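Local structure of transketolase (Campylobacter jejuni, 3L84) at residues N57-F63 and D143-L149; A127-K131 and H170-F175; E546-F552 and V626-L630. The protein belongs to the transketolase family of thiamine diphosphate-dependent enzymes, with two thiamine diphosphate-binding family regions and a C-terminal domain, and is found here as two chains. All coordinates share one frame; numbering follows the deposited sequence.

Contact 1 (N57-F63 and D143-L149); sequences NRDRLVF and DHKIYCL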
loop_
_atom_site.group_PDB
_atom_site.type_symbol
_atom_site.label_atom_id
_atom_site.label_comp_id
_atom_site.label_asym_id
_atom_site.label_seq_id
_atom_site.Cartn_x
_atom_site.Cartn_y
_atom_site.Cartn_z
ATOM N N ASN A 57 -7.855 26.249 -17.987
ATOM C CA ASN A 57 -7.462 25.595 -19.229
ATOM C C ASN A 57 -5.954 25.634 -19.476
ATOM O O ASN A 57 -5.526 25.429 -20.602
ATOM C CB ASN A 57 -8.249 26.129 -20.440
ATOM C CG ASN A 57 -8.153 25.208 -21.657
ATOM O OD1 ASN A 57 -8.242 24.005 -21.539
ATOM N ND2 ASN A 57 -7.956 25.790 -22.849
ATOM N N ARG A 58 -5.179 25.896 -18.447
ATOM C CA ARG A 58 -3.727 25.780 -18.545
ATOM C C ARG A 58 -3.294 24.342 -18.827
ATOM O O ARG A 58 -3.940 23.385 -18.395
ATOM C CB ARG A 58 -3.060 26.242 -17.256
ATOM C CG ARG A 58 -3.280 25.334 -16.081
ATOM C CD ARG A 58 -2.867 25.979 -14.788
ATOM N NE ARG A 58 -2.956 25.063 -13.648
ATOM C CZ ARG A 58 -4.057 24.933 -12.933
ATOM N NH1 ARG A 58 -5.174 25.557 -13.246
ATOM N NH2 ARG A 58 -4.083 24.150 -11.872
ATOM N N ASP A 59 -2.178 24.165 -19.519
ATOM C CA ASP A 59 -1.529 22.862 -19.502
ATOM C C ASP A 59 -1.107 22.528 -18.066
ATOM O O ASP A 59 -0.701 23.413 -17.313
ATOM C CB ASP A 59 -0.284 22.846 -20.366
ATOM C CG ASP A 59 -0.561 22.946 -21.839
ATOM O OD1 ASP A 59 -1.699 22.691 -22.320
ATOM O OD2 ASP A 59 0.379 23.313 -22.589
ATOM N N ARG A 60 -1.199 21.261 -17.703
ATOM C CA ARG A 60 -0.816 20.788 -16.370
ATOM C C ARG A 60 0.545 20.081 -16.508
ATOM O O ARG A 60 0.653 19.093 -17.221
ATOM C CB ARG A 60 -1.852 19.827 -15.747
ATOM C CG ARG A 60 -3.345 20.253 -15.718
ATOM C CD ARG A 60 -3.518 21.487 -14.925
ATOM N NE ARG A 60 -4.895 21.734 -14.436
ATOM C CZ ARG A 60 -5.884 22.306 -15.131
ATOM N NH1 ARG A 60 -5.719 22.628 -16.408
ATOM N NH2 ARG A 60 -7.050 22.608 -14.553
ATOM N N LEU A 61 1.562 20.547 -15.790
ATOM C CA LEU A 61 2.887 19.984 -15.766
ATOM C C LEU A 61 3.069 19.255 -14.451
ATOM O O LEU A 61 2.827 19.834 -13.398
ATOM C CB LEU A 61 3.920 21.087 -15.889
ATOM C CG LEU A 61 5.396 20.730 -15.784
ATOM C CD1 LEU A 61 5.761 19.773 -16.880
ATOM C CD2 LEU A 61 6.248 22.028 -15.796
ATOM N N VAL A 62 3.465 17.994 -14.501
ATOM C CA VAL A 62 3.721 17.174 -13.312
ATOM C C VAL A 62 5.137 16.584 -13.343
ATOM O O VAL A 62 5.481 15.836 -14.267
ATOM C CB VAL A 62 2.745 16.011 -13.200
ATOM C CG1 VAL A 62 3.040 15.132 -11.945
ATOM C CG2 VAL A 62 1.273 16.498 -13.172
ATOM N N PHE A 63 5.936 16.874 -12.332
ATOM C CA PHE A 63 7.236 16.208 -12.109
ATOM C C PHE A 63 6.978 14.991 -11.233
ATOM O O PHE A 63 6.898 15.138 -10.026
ATOM C CB PHE A 63 8.220 17.134 -11.387
ATOM C CG PHE A 63 8.946 18.113 -12.255
ATOM C CD1 PHE A 63 8.286 18.962 -13.110
ATOM C CD2 PHE A 63 10.334 18.272 -12.121
ATOM C CE1 PHE A 63 9.010 19.896 -13.917
ATOM C CE2 PHE A 63 11.027 19.196 -12.885
ATOM C CZ PHE A 63 10.355 19.998 -13.780
ATOM N N ASP A 143 -9.196 22.195 -23.644
ATOM C CA ASP A 143 -8.398 21.637 -24.763
ATOM C C ASP A 143 -6.895 21.481 -24.476
ATOM O O ASP A 143 -6.104 21.260 -25.381
ATOM C CB ASP A 143 -8.647 22.393 -26.047
ATOM C CG ASP A 143 -8.084 23.770 -26.019
ATOM O OD1 ASP A 143 -7.398 24.133 -25.030
ATOM O OD2 ASP A 143 -8.318 24.527 -27.004
ATOM N N HIS A 144 -6.520 21.498 -23.229
ATOM C CA HIS A 144 -5.119 21.632 -22.843
ATOM C C HIS A 144 -4.458 20.241 -22.774
ATOM O O HIS A 144 -5.103 19.190 -22.915
ATOM C CB HIS A 144 -5.057 22.330 -21.484
ATOM C CG HIS A 144 -5.662 21.539 -20.381
ATOM N ND1 HIS A 144 -4.985 20.538 -19.709
ATOM C CD2 HIS A 144 -6.916 21.549 -19.863
ATOM C CE1 HIS A 144 -5.779 20.023 -18.788
ATOM N NE2 HIS A 144 -6.964 20.609 -18.864
ATOM N N LYS A 145 -3.150 20.260 -22.594
ATOM C CA LYS A 145 -2.352 19.041 -22.424
ATOM C C LYS A 145 -2.014 18.799 -20.969
ATOM O O LYS A 145 -2.152 19.686 -20.114
ATOM C CB LYS A 145 -1.073 19.153 -23.248
ATOM C CG LYS A 145 -1.310 19.290 -24.739
ATOM C CD LYS A 145 -1.910 18.048 -25.387
ATOM C CE LYS A 145 -2.141 18.226 -26.897
ATOM N NZ LYS A 145 -2.808 17.027 -27.441
ATOM N N ILE A 146 -1.538 17.581 -20.709
ATOM C CA ILE A 146 -0.979 17.160 -19.425
ATOM C C ILE A 146 0.370 16.563 -19.726
ATOM O O ILE A 146 0.463 15.586 -20.498
ATOM C CB ILE A 146 -1.850 16.133 -18.705
ATOM C CG1 ILE A 146 -3.265 16.691 -18.408
ATOM C CG2 ILE A 146 -1.151 15.698 -17.409
ATOM C CD1 ILE A 146 -4.270 16.765 -19.528
ATOM N N TYR A 147 1.426 17.210 -19.254
ATOM C CA TYR A 147 2.816 16.776 -19.435
ATOM C C TYR A 147 3.330 16.223 -18.130
ATOM O O TYR A 147 3.232 16.861 -17.082
ATOM C CB TYR A 147 3.710 17.955 -19.844
ATOM C CG TYR A 147 3.400 18.554 -21.184
ATOM C CD1 TYR A 147 3.843 17.959 -22.361
ATOM C CD2 TYR A 147 2.675 19.741 -21.293
ATOM C CE1 TYR A 147 3.593 18.546 -23.593
ATOM C CE2 TYR A 147 2.389 20.311 -22.520
ATOM C CZ TYR A 147 2.837 19.701 -23.683
ATOM O OH TYR A 147 2.599 20.225 -24.957
ATOM N N CYS A 148 3.891 15.020 -18.164
ATOM C CA CYS A 148 4.473 14.443 -16.973
ATOM C C CYS A 148 5.893 14.032 -17.243
ATOM O O CYS A 148 6.134 13.329 -18.240
ATOM C CB CYS A 148 3.680 13.203 -16.575
ATOM S SG CYS A 148 4.259 12.336 -15.128
ATOM N N LEU A 149 6.824 14.457 -16.397
ATOM C CA LEU A 149 8.207 13.968 -16.476
ATOM C C LEU A 149 8.389 12.879 -15.454
ATOM O O LEU A 149 8.042 13.052 -14.298
ATOM C CB LEU A 149 9.218 15.081 -16.196
ATOM C CG LEU A 149 9.538 16.093 -17.289
ATOM C CD1 LEU A 149 8.273 16.740 -17.878
ATOM C CD2 LEU A 149 10.503 17.149 -16.704
HETATM O O HOH W 1 1.081 22.426 -25.029
#
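Asn57 opens the contact with a two-way grip on Asp143: its OD1 takes the backbone N of Asp143 at 2.9 Å, and its ND2 gives a nearly straight bond (168°) to Asp143 OD1. The second bond leaves in the plane of the amide but reaches the carboxylate from above its plane. Asn57 OD1 also lies at the edge of the His144 ring. Next comes Arg58, whose carbonyl O sits over one face of that ring; its guanidinium turns away to a salt bridge with Glu110.

Before the strand begins, Asp59 OD1 accepts from Lys145 N at 2.8 Å, from above the carboxylate plane. OD2 lies at the edge of the Tyr147 ring and shares a water with Tyr147 OH, besides accepting from Lys47 N. From Arg60 onward the two segments run as parallel strands, 60-63 outermost and 146-151 next to it, in the five-stranded sheet of the alpha/beta thiamine diphosphate-binding domain. Arg60 N bonds to Lys145 O, which also receives His144 ND1, and Arg60 O takes Tyr147 N at 2.9 Å. Bent at chi2 (-61°), the arginine folds back to lay its guanidinium on the His144 ring, centres 4.6 Å apart and planes 27° apart; Tyr404 OH bonds to His144 NE2 and Tyr404 O to Arg60 NH2.

Leu61 rests CD1 against Tyr147 CB and against CD1 of one of two Leu149 conformers. Val62 continues the ladder through Tyr147 O and Leu149 N, and its side chain touches Phe126 of helix 118-137. On the Leu61 side of the sheet, where helix 30-42 packs, that conformer sets CD2 over the Phe63 ring face.

Contact 2 (A127-K131 and H170-F175); sequences AMAAK and HKLDNF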
loop_
_atom_site.group_PDB
_atom_site.type_symbol
_atom_site.label_atom_id
_atom_site.label_comp_id
_atom_site.label_asym_id
_atom_site.label_seq_id
_atom_site.Cartn_x
_atom_site.Cartn_y
_atom_site.Cartn_z
ATOM N N ALA A 127 -5.524 14.113 -16.819
ATOM C CA ALA A 127 -5.956 13.897 -18.192
ATOM C C ALA A 127 -7.425 13.375 -18.208
ATOM O O ALA A 127 -8.227 13.824 -19.034
ATOM C CB ALA A 127 -5.007 12.970 -18.901
HETATM N N MSE A 128 -7.762 12.479 -17.277
HETATM C CA MSE A 128 -9.161 12.026 -17.172
HETATM C C MSE A 128 -10.063 13.168 -16.738
HETATM O O MSE A 128 -11.182 13.337 -17.241
HETATM C CB MSE A 128 -9.269 10.891 -16.179
HETATM C CG MSE A 128 -8.627 9.589 -16.663
HETATM SE SE MSE A 128 -8.817 8.055 -15.536
HETATM C CE MSE A 128 -10.723 7.760 -15.770
ATOM N N ALA A 129 -9.615 13.921 -15.738
ATOM C CA ALA A 129 -10.355 15.091 -15.241
ATOM C C ALA A 129 -10.600 16.093 -16.363
ATOM O O ALA A 129 -11.699 16.582 -16.532
ATOM C CB ALA A 129 -9.637 15.751 -14.070
ATOM N N ALA A 130 -9.596 16.318 -17.197
ATOM C CA ALA A 130 -9.725 17.232 -18.317
ATOM C C ALA A 130 -10.741 16.685 -19.332
ATOM O O ALA A 130 -11.537 17.448 -19.878
ATOM C CB ALA A 130 -8.374 17.417 -18.986
ATOM N N LYS A 131 -10.706 15.380 -19.614
ATOM C CA LYS A 131 -11.740 14.822 -20.470
ATOM C C LYS A 131 -13.148 15.002 -19.916
ATOM O O LYS A 131 -14.084 15.312 -20.685
ATOM C CB LYS A 131 -11.475 13.347 -20.770
ATOM C CG LYS A 131 -10.289 13.108 -21.690
ATOM C CD LYS A 131 -10.410 13.712 -23.075
ATOM C CE LYS A 131 -9.253 13.301 -23.993
ATOM N NZ LYS A 131 -9.443 13.780 -25.385
ATOM N N HIS A 170 -9.034 4.818 -21.896
ATOM C CA HIS A 170 -9.805 6.032 -22.064
ATOM C C HIS A 170 -9.295 6.939 -23.164
ATOM O O HIS A 170 -9.811 8.056 -23.308
ATOM C CB HIS A 170 -9.971 6.741 -20.719
ATOM C CG HIS A 170 -10.858 5.980 -19.803
ATOM N ND1 HIS A 170 -12.226 5.964 -19.964
ATOM C CD2 HIS A 170 -10.583 5.120 -18.796
ATOM C CE1 HIS A 170 -12.756 5.151 -19.058
ATOM N NE2 HIS A 170 -11.780 4.650 -18.328
ATOM N N LYS A 171 -8.328 6.452 -23.932
ATOM C CA LYS A 171 -7.860 7.143 -25.134
ATOM C C LYS A 171 -7.507 8.574 -24.770
ATOM O O LYS A 171 -7.989 9.557 -25.355
ATOM C CB LYS A 171 -8.923 7.091 -26.228
ATOM C CG LYS A 171 -9.231 5.672 -26.686
ATOM C CD LYS A 171 -10.316 5.683 -27.785
ATOM C CE LYS A 171 -10.392 4.352 -28.553
ATOM N NZ LYS A 171 -10.233 3.133 -27.743
ATOM N N LEU A 172 -6.626 8.695 -23.785
ATOM C CA LEU A 172 -6.244 10.015 -23.267
ATOM C C LEU A 172 -5.195 10.683 -24.165
ATOM O O LEU A 172 -3.987 10.737 -23.843
ATOM C CB LEU A 172 -5.739 9.918 -21.835
ATOM C CG LEU A 172 -6.735 9.361 -20.819
ATOM C CD1 LEU A 172 -6.148 9.345 -19.398
ATOM C CD2 LEU A 172 -8.074 10.151 -20.830
ATOM N N ASP A 173 -5.685 11.254 -25.262
ATOM C CA ASP A 173 -4.857 11.902 -26.265
ATOM C C ASP A 173 -4.523 13.354 -25.939
ATOM O O ASP A 173 -4.140 14.151 -26.785
ATOM C CB ASP A 173 -5.532 11.795 -27.643
ATOM C CG ASP A 173 -6.881 12.488 -27.691
ATOM O OD1 ASP A 173 -7.296 13.175 -26.732
ATOM O OD2 ASP A 173 -7.534 12.407 -28.768
ATOM N N ASN A 174 -4.677 13.662 -24.660
ATOM C CA ASN A 174 -4.209 14.884 -24.034
ATOM C C ASN A 174 -3.030 14.664 -23.100
ATOM O O ASN A 174 -2.540 15.615 -22.492
ATOM C CB ASN A 174 -5.371 15.583 -23.303
ATOM C CG ASN A 174 -6.056 14.713 -22.254
ATOM O OD1 ASN A 174 -5.794 13.519 -22.139
ATOM N ND2 ASN A 174 -6.987 15.332 -21.498
ATOM N N PHE A 175 -2.553 13.433 -23.008
ATOM C CA PHE A 175 -1.523 13.041 -22.036
ATOM C C PHE A 175 -0.209 12.732 -22.740
ATOM O O PHE A 175 -0.153 11.870 -23.625
ATOM C CB PHE A 175 -2.008 11.795 -21.285
ATOM C CG PHE A 175 -1.049 11.212 -20.282
ATOM C CD1 PHE A 175 -0.350 12.025 -19.407
ATOM C CD2 PHE A 175 -0.833 9.869 -20.232
ATOM C CE1 PHE A 175 0.515 11.475 -18.456
ATOM C CE2 PHE A 175 0.021 9.319 -19.283
ATOM C CZ PHE A 175 0.689 10.117 -18.393
#
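Ala127 and Lys131, one turn apart on helix 118-137, straddle the isobutyl group of Leu172. This is helix-on-loop packing in an alpha/beta domain: the segment 170-175 links helix 158-169 to strand 175-181. Lys171, with positive phi, ends helix 158-169 in a Schellman motif, and the end of the next side chain, Leu172, comes up to helix 118-137.

Leu172 is the main bump. Its CD1 settles between Ala127 CB and Met128 CG, at 3.7 Å from the latter, while CD2 lies along the Lys131 chain, 3.8 Å from CG. The small methyls of Ala127 and Ala130 leave room for the loop to come close, and Asn174 fills the hollow they make, with Ala130 CB 3.5 Å from Asn174 ND2. Phe175 adds only its CB, against Ala127. At the other end the selenomethionine Met128, its chain bent at chi3 (69°), sets CE over one face of the His170 ring, displaced toward the rim. Phe379 meets that ring edge-to-face.

Lys131 bends at chi2 (-62°) and then runs extended alongside Asn174, with CE 3.9 Å from Asn174 CG, to reach Asp173. Lys131 NZ makes a 2.6 Å salt bridge to Asp173 OD1, on the syn side but somewhat out of the carboxylate plane. The Asn174 amide is held by Ala127 O, which already accepts the helical bond from Lys131 N: Asn174 ND2 donates to it at 3.1 Å, almost straight (167°) and within the amide plane. Asn174 OD1 is buried without a polar partner, and its neighbour here is Ala127 CB at 3.4 Å.

Contact 3 (E546-F552 and V626-L630); sequences ELEKQGF and VNFIL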
loop_
_atom_site.group_PDB
_atom_site.type_symbol
_atom_site.label_atom_id
_atom_site.label_comp_id
_atom_site.label_asym_id
_atom_site.label_seq_id
_atom_site.Cartn_x
_atom_site.Cartn_y
_atom_site.Cartn_z
ATOM N N GLU A 546 -28.383 -3.384 30.711
ATOM C CA GLU A 546 -28.189 -4.490 31.625
ATOM C C GLU A 546 -27.467 -4.056 32.912
ATOM O O GLU A 546 -27.863 -4.450 34.014
ATOM C CB GLU A 546 -27.447 -5.645 30.929
ATOM C CG GLU A 546 -27.211 -6.886 31.809
ATOM C CD GLU A 546 -28.496 -7.557 32.269
ATOM O OE1 GLU A 546 -29.528 -7.381 31.583
ATOM O OE2 GLU A 546 -28.464 -8.266 33.312
ATOM N N LEU A 547 -26.418 -3.247 32.783
ATOM C CA LEU A 547 -25.681 -2.740 33.937
ATOM C C LEU A 547 -26.609 -1.909 34.837
ATOM O O LEU A 547 -26.577 -2.063 36.044
ATOM C CB LEU A 547 -24.443 -1.932 33.502
ATOM C CG LEU A 547 -23.223 -2.713 32.982
ATOM C CD1 LEU A 547 -22.336 -1.833 32.147
ATOM C CD2 LEU A 547 -22.428 -3.321 34.125
ATOM N N GLU A 548 -27.465 -1.088 34.244
ATOM C CA GLU A 548 -28.440 -0.294 35.007
ATOM C C GLU A 548 -29.437 -1.213 35.742
ATOM O O GLU A 548 -29.773 -0.962 36.902
ATOM C CB GLU A 548 -29.162 0.686 34.081
ATOM C CG GLU A 548 -28.284 1.798 33.544
ATOM C CD GLU A 548 -28.280 3.090 34.352
ATOM O OE1 GLU A 548 -28.885 3.144 35.467
ATOM O OE2 GLU A 548 -27.669 4.063 33.864
ATOM N N LYS A 549 -29.882 -2.286 35.089
ATOM C CA LYS A 549 -30.792 -3.259 35.721
ATOM C C LYS A 549 -30.083 -3.916 36.910
ATOM O O LYS A 549 -30.745 -4.236 37.929
ATOM C CB LYS A 549 -31.249 -4.286 34.675
ATOM C CG LYS A 549 -32.074 -5.436 35.152
ATOM C CD LYS A 549 -32.498 -6.298 33.953
ATOM C CE LYS A 549 -33.468 -7.409 34.400
ATOM N NZ LYS A 549 -33.975 -8.197 33.238
ATOM N N GLN A 550 -28.765 -4.104 36.815
ATOM C CA GLN A 550 -27.948 -4.638 37.908
ATOM C C GLN A 550 -27.502 -3.590 38.954
ATOM O O GLN A 550 -26.802 -3.938 39.894
ATOM C CB GLN A 550 -26.737 -5.429 37.373
ATOM C CG GLN A 550 -27.143 -6.644 36.521
ATOM C CD GLN A 550 -25.968 -7.471 35.954
ATOM O OE1 GLN A 550 -24.944 -7.646 36.602
ATOM N NE2 GLN A 550 -26.163 -8.025 34.755
ATOM N N GLY A 551 -27.925 -2.335 38.814
ATOM C CA GLY A 551 -27.622 -1.273 39.787
ATOM C C GLY A 551 -26.382 -0.426 39.566
ATOM O O GLY A 551 -25.862 0.183 40.496
ATOM N N PHE A 552 -25.907 -0.368 38.323
ATOM C CA PHE A 552 -24.777 0.499 37.966
ATOM C C PHE A 552 -25.175 1.591 36.983
ATOM O O PHE A 552 -25.527 1.284 35.845
ATOM C CB PHE A 552 -23.644 -0.317 37.359
ATOM C CG PHE A 552 -23.170 -1.456 38.240
ATOM C CD1 PHE A 552 -22.147 -1.263 39.153
ATOM C CD2 PHE A 552 -23.736 -2.717 38.124
ATOM C CE1 PHE A 552 -21.713 -2.312 39.971
ATOM C CE2 PHE A 552 -23.311 -3.778 38.953
ATOM C CZ PHE A 552 -22.300 -3.558 39.858
ATOM N N VAL A 626 -20.525 -7.145 29.643
ATOM C CA VAL A 626 -20.877 -6.855 31.034
ATOM C C VAL A 626 -19.960 -7.567 32.021
ATOM O O VAL A 626 -19.538 -6.982 33.000
ATOM C CB VAL A 626 -22.339 -7.208 31.302
ATOM C CG1 VAL A 626 -22.666 -7.233 32.826
ATOM C CG2 VAL A 626 -23.272 -6.241 30.569
ATOM N N ASN A 627 -19.642 -8.825 31.756
ATOM C CA ASN A 627 -18.678 -9.547 32.609
ATOM C C ASN A 627 -17.311 -8.882 32.650
ATOM O O ASN A 627 -16.698 -8.792 33.719
ATOM C CB ASN A 627 -18.609 -11.023 32.207
ATOM C CG ASN A 627 -19.806 -11.797 32.686
ATOM O OD1 ASN A 627 -20.552 -11.351 33.565
ATOM N ND2 ASN A 627 -20.016 -12.969 32.090
ATOM N N PHE A 628 -16.843 -8.389 31.505
ATOM C CA PHE A 628 -15.597 -7.660 31.432
ATOM C C PHE A 628 -15.662 -6.359 32.262
ATOM O O PHE A 628 -14.750 -6.060 33.051
ATOM C CB PHE A 628 -15.305 -7.361 29.967
ATOM C CG PHE A 628 -14.073 -6.530 29.745
ATOM C CD1 PHE A 628 -12.804 -7.117 29.685
ATOM C CD2 PHE A 628 -14.170 -5.165 29.586
ATOM C CE1 PHE A 628 -11.675 -6.344 29.482
ATOM C CE2 PHE A 628 -13.049 -4.390 29.344
ATOM C CZ PHE A 628 -11.788 -4.968 29.301
ATOM N N ILE A 629 -16.743 -5.595 32.104
ATOM C CA ILE A 629 -16.892 -4.316 32.813
ATOM C C ILE A 629 -16.950 -4.542 34.330
ATOM O O ILE A 629 -16.419 -3.738 35.092
ATOM C CB ILE A 629 -18.118 -3.574 32.294
ATOM C CG1 ILE A 629 -17.869 -3.149 30.830
ATOM C CG2 ILE A 629 -18.475 -2.359 33.174
ATOM C CD1 ILE A 629 -19.051 -2.538 30.130
ATOM N N LEU A 630 -17.574 -5.637 34.752
ATOM C CA LEU A 630 -17.715 -5.987 36.185
ATOM C C LEU A 630 -16.529 -6.780 36.703
ATOM O O LEU A 630 -16.545 -7.272 37.839
ATOM C CB LEU A 630 -19.034 -6.712 36.415
ATOM C CG LEU A 630 -20.279 -5.861 36.117
ATOM C CD1 LEU A 630 -21.599 -6.604 36.385
ATOM C CD2 LEU A 630 -20.294 -4.514 36.914
#
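Leu547 and Leu630 run antiparallel past one another and touch through their methyls, at the heart of the apolar contact between these two helix ends. Leu547 CD2 sits 3.7 Å from Leu630 CD2 and also touches Val626 CG1, while its other methyl, CD1, meets Ile629 CD1 at 3.9 Å. One leucine thus fits among three side chains: Val626 and Ile629 of the last turn of helix 622-629 and Leu630 just beyond it. At the margin the aliphatic part of Glu546 brushes past Val626, CG to CG2, at 4.2 Å.

The aromatic contribution is a CH-pi contact. Leu630 CD2 stands over one face of the Phe552 ring, 3.8 Å from its centroid and 17° off the normal; the same methyl touches both the ring and, at about a right angle, Leu547 CD2. Phe552 follows a helix end closed by a Schellman motif at Gly551, which has positive phi, with Phe552 N bonded to Leu547 O and Gly551 N to Glu548 O.

Polar groups only border the contact. Gln550 has its CG anti to the carbonyl carbon (chi1 -61°) and its chain extended beyond, which brings its amide to apolar partners: Gln550 OE1 lies 3.5 Å from Leu630 CD1, and NE2 touches Val626 CG1. The amide's rotation is set from its own helix, since Gln550 NE2 donates in the amide plane to Glu546 OE2 at 2.7 Å, using the anti lone pair of that oxygen.

Both helices belong to the C-terminal part of the chain and pack on the mixed sheet there: Leu547 and Ile629 rest on Leu530 of strand 528-532, Leu630 reaches Phe528 of the same strand, and Ile629 continues onto Ile582 of strand 580-584.

Contacts 1 and 2 are buried neighbours in the first thiamine diphosphate-binding family region, their centres 11 Å apart. Strand 146-151 joins them: Ile146 N lies 2.8 Å from Asn174 O, a probable hydrogen bond, and Ile146 CD1 packs on Ala127 CA. Their segments alternate along the chain. Contact 3 is partly buried, its centre 63 and 60 Å from the centres of contacts 1 and 2, on the opposite side of the chain's centre, and ties two helix ends in the C-terminal region. The chemistry follows: a backbone ladder with a polar beginning in contact 1, a salt bridge and an amide bond beside close-packed methyls in contact 2, and almost wholly apolar contacts in contact 3.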